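Local structure of fiber protein 2 (Human adenovirus type 41, 2BZV) at residues L105-N117 and V138-F150. The protein forms the short fiber of the virion as a homotrimer, whose distal knob, the domain described here, probably attaches the virus to the host receptor CXCAR. Numbering follows the deposited sequence.
Sequences LTFMPNSTVYPRN and VYNEINSGYAFTF
P109 packs its CG obliquely against the rings of Y139 and F148 where these two meet, 3.7 Å from Y139 CD1 and 3.8 Å from F148 CE1; a compact, rigid apolar ring suits a spot against flat aromatic surfaces. Next to it, M108 lays its CB over one face of the Y146 ring, a CH-pi contact 3.7 Å from the centroid. Unbranched and flexible, the bent methionine chain follows that ring and brings SD obliquely beside it, a Met-aromatic contact. Y114 and Y139 run side by side in the same direction, their planes inclined at 41°; Y139 CD2 lies over one face of the Y114 ring, toward its rim, and V113 CG1 over the opposite face.

N140 joins this apolar centre to the polar edge. With CG anti to its carbonyl carbon (chi1 -63°), its amide turns toward the loop, and ND2 spends both hydrogens there: one on Y114 O at 2.9 Å, in the carbonyl plane, the other on P109 O at 3.0 Å, from above the P109 carbonyl plane. OD1 accepts from A147 N, and these three bonds, which an asparagine amide can make at once, fix its rotation. Farther out, N140 O receives N117 N, and the long R116 passes I142 O along the 140-145 connection to donate from NH2 to G145 O at 2.9 Å. N117 ND2 bonds N143 OD1 at the solvent-exposed edge.

The contact fastens the loop after strand 93-94 against the turn end of hairpin 135-139/146-153. Y169 of strand 165-170, in the other sheet, packs against Y139 and F148; E172 binds Y146 OH and S111 OG; V113 touches F39 of a neighbouring subunit.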
# COMPACT_ATOMS: atom_id res chain seq x y z
N LEU A 105 18.67 -6.14 -8.74
CA LEU A 105 18.02 -7.45 -8.77
C LEU A 105 16.93 -7.59 -7.71
O LEU A 105 15.90 -8.19 -7.97
CB LEU A 105 19.08 -8.54 -8.58
CG LEU A 105 18.57 -9.99 -8.65
CD1 LEU A 105 17.82 -10.28 -9.95
CD2 LEU A 105 19.73 -10.95 -8.43
N THR A 106 17.17 -7.05 -6.52
CA THR A 106 16.20 -7.23 -5.42
C THR A 106 15.02 -6.28 -5.50
O THR A 106 14.17 -6.30 -4.61
CB THR A 106 16.87 -7.15 -4.04
OG1 THR A 106 17.38 -5.83 -3.83
CG2 THR A 106 18.00 -8.17 -3.91
N PHE A 107 14.94 -5.48 -6.57
CA PHE A 107 13.72 -4.74 -6.91
C PHE A 107 12.96 -5.42 -8.05
O PHE A 107 11.88 -4.95 -8.43
CB PHE A 107 14.05 -3.31 -7.35
CG PHE A 107 14.50 -2.40 -6.24
CD1 PHE A 107 13.66 -1.40 -5.77
CD2 PHE A 107 15.77 -2.51 -5.67
CE1 PHE A 107 14.06 -0.53 -4.77
CE2 PHE A 107 16.18 -1.64 -4.67
CZ PHE A 107 15.32 -0.66 -4.22
N MET A 108 13.49 -6.50 -8.62
CA MET A 108 12.83 -7.14 -9.75
C MET A 108 11.65 -7.99 -9.29
O MET A 108 11.69 -8.53 -8.19
CB MET A 108 13.81 -8.02 -10.51
CG MET A 108 14.95 -7.22 -11.15
SD MET A 108 14.43 -6.05 -12.42
CE MET A 108 14.40 -4.48 -11.52
N PRO A 109 10.60 -8.10 -10.11
CA PRO A 109 9.48 -8.97 -9.73
C PRO A 109 9.95 -10.42 -9.63
O PRO A 109 10.60 -10.95 -10.54
CB PRO A 109 8.46 -8.76 -10.84
CG PRO A 109 8.86 -7.51 -11.57
CD PRO A 109 10.35 -7.42 -11.40
N ASN A 110 9.61 -11.06 -8.51
CA ASN A 110 10.06 -12.41 -8.20
C ASN A 110 9.68 -13.38 -9.32
O ASN A 110 8.52 -13.43 -9.73
CB ASN A 110 9.39 -12.82 -6.89
CG ASN A 110 9.91 -14.11 -6.33
OD1 ASN A 110 9.64 -15.18 -6.88
ND2 ASN A 110 10.66 -14.05 -5.23
N SER A 111 10.66 -14.14 -9.80
CA SER A 111 10.40 -15.01 -10.96
C SER A 111 9.79 -16.35 -10.60
O SER A 111 9.46 -17.11 -11.49
CB SER A 111 11.68 -15.21 -11.76
OG SER A 111 12.66 -15.86 -10.98
N THR A 112 9.65 -16.64 -9.31
CA THR A 112 8.85 -17.78 -8.86
C THR A 112 7.38 -17.37 -8.71
O THR A 112 6.47 -18.08 -9.15
CB THR A 112 9.39 -18.32 -7.52
OG1 THR A 112 10.73 -18.79 -7.72
CG2 THR A 112 8.50 -19.45 -7.00
N VAL A 113 7.16 -16.21 -8.07
CA VAL A 113 5.79 -15.70 -7.91
C VAL A 113 5.20 -15.26 -9.26
O VAL A 113 4.02 -15.48 -9.51
CB VAL A 113 5.76 -14.55 -6.87
CG1 VAL A 113 4.37 -13.93 -6.75
CG2 VAL A 113 6.25 -15.05 -5.52
N TYR A 114 6.04 -14.65 -10.11
CA TYR A 114 5.63 -14.18 -11.43
C TYR A 114 6.55 -14.80 -12.49
O TYR A 114 7.47 -14.17 -12.99
CB TYR A 114 5.70 -12.64 -11.52
CG TYR A 114 5.17 -11.91 -10.30
CD1 TYR A 114 3.81 -11.77 -10.06
CD2 TYR A 114 6.05 -11.35 -9.39
CE1 TYR A 114 3.34 -11.09 -8.93
CE2 TYR A 114 5.61 -10.67 -8.27
CZ TYR A 114 4.26 -10.54 -8.04
OH TYR A 114 3.86 -9.87 -6.91
N PRO A 115 6.31 -16.08 -12.82
CA PRO A 115 7.17 -16.73 -13.82
C PRO A 115 7.11 -16.02 -15.16
O PRO A 115 6.07 -15.48 -15.52
CB PRO A 115 6.59 -18.15 -13.92
CG PRO A 115 5.91 -18.35 -12.61
CD PRO A 115 5.29 -17.01 -12.32
N ARG A 116 8.22 -16.04 -15.90
CA ARG A 116 8.23 -15.35 -17.19
C ARG A 116 7.12 -15.87 -18.09
O ARG A 116 6.93 -17.08 -18.23
CB ARG A 116 9.59 -15.46 -17.89
CG ARG A 116 10.59 -14.46 -17.33
CD ARG A 116 11.92 -14.51 -18.05
NE ARG A 116 12.65 -15.68 -17.60
CZ ARG A 116 13.41 -15.73 -16.49
NH1 ARG A 116 13.98 -16.88 -16.19
NH2 ARG A 116 13.61 -14.67 -15.71
N ASN A 117 6.39 -14.93 -18.68
CA ASN A 117 5.35 -15.19 -19.66
C ASN A 117 4.12 -15.89 -19.07
O ASN A 117 3.28 -16.36 -19.83
CB ASN A 117 5.91 -15.97 -20.86
CG ASN A 117 6.78 -15.08 -21.72
OD1 ASN A 117 6.42 -13.93 -22.01
ND2 ASN A 117 7.93 -15.61 -22.13
N VAL A 138 1.49 -5.96 -15.42
CA VAL A 138 1.84 -7.38 -15.56
C VAL A 138 3.32 -7.51 -15.41
O VAL A 138 4.10 -6.68 -15.90
CB VAL A 138 1.37 -7.73 -17.13
CG1 VAL A 138 1.95 -9.09 -17.56
CG2 VAL A 138 -0.20 -7.66 -17.26
N TYR A 139 3.72 -8.56 -14.70
CA TYR A 139 5.11 -8.79 -14.35
C TYR A 139 5.75 -9.86 -15.21
O TYR A 139 5.16 -10.92 -15.46
CB TYR A 139 5.21 -9.18 -12.87
CG TYR A 139 4.59 -8.14 -11.96
CD1 TYR A 139 5.23 -6.92 -11.74
CD2 TYR A 139 3.35 -8.34 -11.37
CE1 TYR A 139 4.65 -5.95 -10.92
CE2 TYR A 139 2.76 -7.37 -10.55
CZ TYR A 139 3.42 -6.18 -10.34
OH TYR A 139 2.88 -5.19 -9.54
N ASN A 140 6.96 -9.58 -15.65
CA ASN A 140 7.82 -10.55 -16.31
C ASN A 140 7.25 -11.14 -17.60
O ASN A 140 7.49 -12.31 -17.90
CB ASN A 140 8.25 -11.64 -15.31
CG ASN A 140 9.09 -11.06 -14.18
OD1 ASN A 140 9.70 -10.00 -14.33
ND2 ASN A 140 9.15 -11.78 -13.08
N GLU A 141 6.54 -10.32 -18.36
CA GLU A 141 6.10 -10.74 -19.69
C GLU A 141 7.26 -10.49 -20.65
O GLU A 141 7.28 -9.49 -21.38
CB GLU A 141 4.86 -9.97 -20.10
CG GLU A 141 4.19 -10.53 -21.35
CD GLU A 141 2.92 -9.78 -21.67
OE1 GLU A 141 1.89 -10.05 -21.04
OE2 GLU A 141 2.97 -8.91 -22.57
N ILE A 142 8.23 -11.38 -20.60
CA ILE A 142 9.51 -11.19 -21.30
C ILE A 142 10.19 -12.55 -21.33
O ILE A 142 9.96 -13.38 -20.44
CB ILE A 142 10.37 -10.10 -20.59
CG1 ILE A 142 11.55 -9.64 -21.46
CG2 ILE A 142 10.81 -10.57 -19.20
CD1 ILE A 142 12.11 -8.31 -21.01
N ASN A 143 11.01 -12.81 -22.35
CA ASN A 143 11.61 -14.14 -22.47
C ASN A 143 12.84 -14.35 -21.59
O ASN A 143 13.17 -15.50 -21.28
CB ASN A 143 11.98 -14.42 -23.93
CG ASN A 143 10.76 -14.61 -24.80
OD1 ASN A 143 9.71 -15.07 -24.34
ND2 ASN A 143 10.90 -14.26 -26.07
N SER A 144 13.53 -13.28 -21.23
CA SER A 144 14.77 -13.31 -20.44
C SER A 144 14.67 -12.18 -19.42
O SER A 144 14.10 -11.15 -19.76
CB SER A 144 16.01 -13.07 -21.32
OG SER A 144 16.23 -14.09 -22.27
N GLY A 145 15.27 -12.32 -18.26
CA GLY A 145 15.31 -11.19 -17.33
C GLY A 145 13.94 -10.92 -16.71
O GLY A 145 13.22 -11.85 -16.34
N TYR A 146 13.61 -9.63 -16.60
CA TYR A 146 12.42 -9.21 -15.86
C TYR A 146 11.74 -8.08 -16.60
O TYR A 146 12.35 -7.43 -17.47
CB TYR A 146 12.86 -8.67 -14.47
CG TYR A 146 13.61 -9.72 -13.67
CD1 TYR A 146 12.93 -10.65 -12.89
CD2 TYR A 146 15.00 -9.81 -13.72
CE1 TYR A 146 13.61 -11.62 -12.17
CE2 TYR A 146 15.69 -10.79 -13.01
CZ TYR A 146 14.99 -11.70 -12.24
OH TYR A 146 15.65 -12.67 -11.53
N ALA A 147 10.49 -7.81 -16.25
CA ALA A 147 9.82 -6.68 -16.86
C ALA A 147 8.63 -6.21 -16.05
O ALA A 147 8.03 -6.98 -15.28
CB ALA A 147 9.34 -7.03 -18.28
N PHE A 148 8.29 -4.95 -16.26
CA PHE A 148 6.96 -4.43 -15.93
C PHE A 148 6.28 -4.04 -17.23
O PHE A 148 6.90 -3.39 -18.07
CB PHE A 148 7.03 -3.14 -15.12
CG PHE A 148 7.76 -3.22 -13.82
CD1 PHE A 148 7.17 -3.81 -12.72
CD2 PHE A 148 9.00 -2.65 -13.67
CE1 PHE A 148 7.82 -3.88 -11.50
CE2 PHE A 148 9.66 -2.71 -12.45
CZ PHE A 148 9.07 -3.34 -11.38
N THR A 149 5.00 -4.40 -17.36
CA THR A 149 4.20 -3.92 -18.48
C THR A 149 2.99 -3.22 -17.89
O THR A 149 2.15 -3.86 -17.26
CB THR A 149 3.76 -5.04 -19.43
OG1 THR A 149 4.94 -5.73 -19.89
CG2 THR A 149 2.99 -4.45 -20.61
N PHE A 150 2.95 -1.91 -18.09
CA PHE A 150 1.86 -1.08 -17.59
C PHE A 150 0.88 -0.83 -18.72
O PHE A 150 1.28 -0.65 -19.86
CB PHE A 150 2.42 0.26 -17.12
CG PHE A 150 3.42 0.13 -16.01
CD1 PHE A 150 3.02 -0.20 -14.72
CD2 PHE A 150 4.78 0.33 -16.26
CE1 PHE A 150 3.95 -0.33 -13.69
CE2 PHE A 150 5.70 0.21 -15.25
CZ PHE A 150 5.29 -0.13 -13.96
O HOH W 1 4.44 -13.53 -14.50
O HOH W 2 15.88 -14.65 -13.59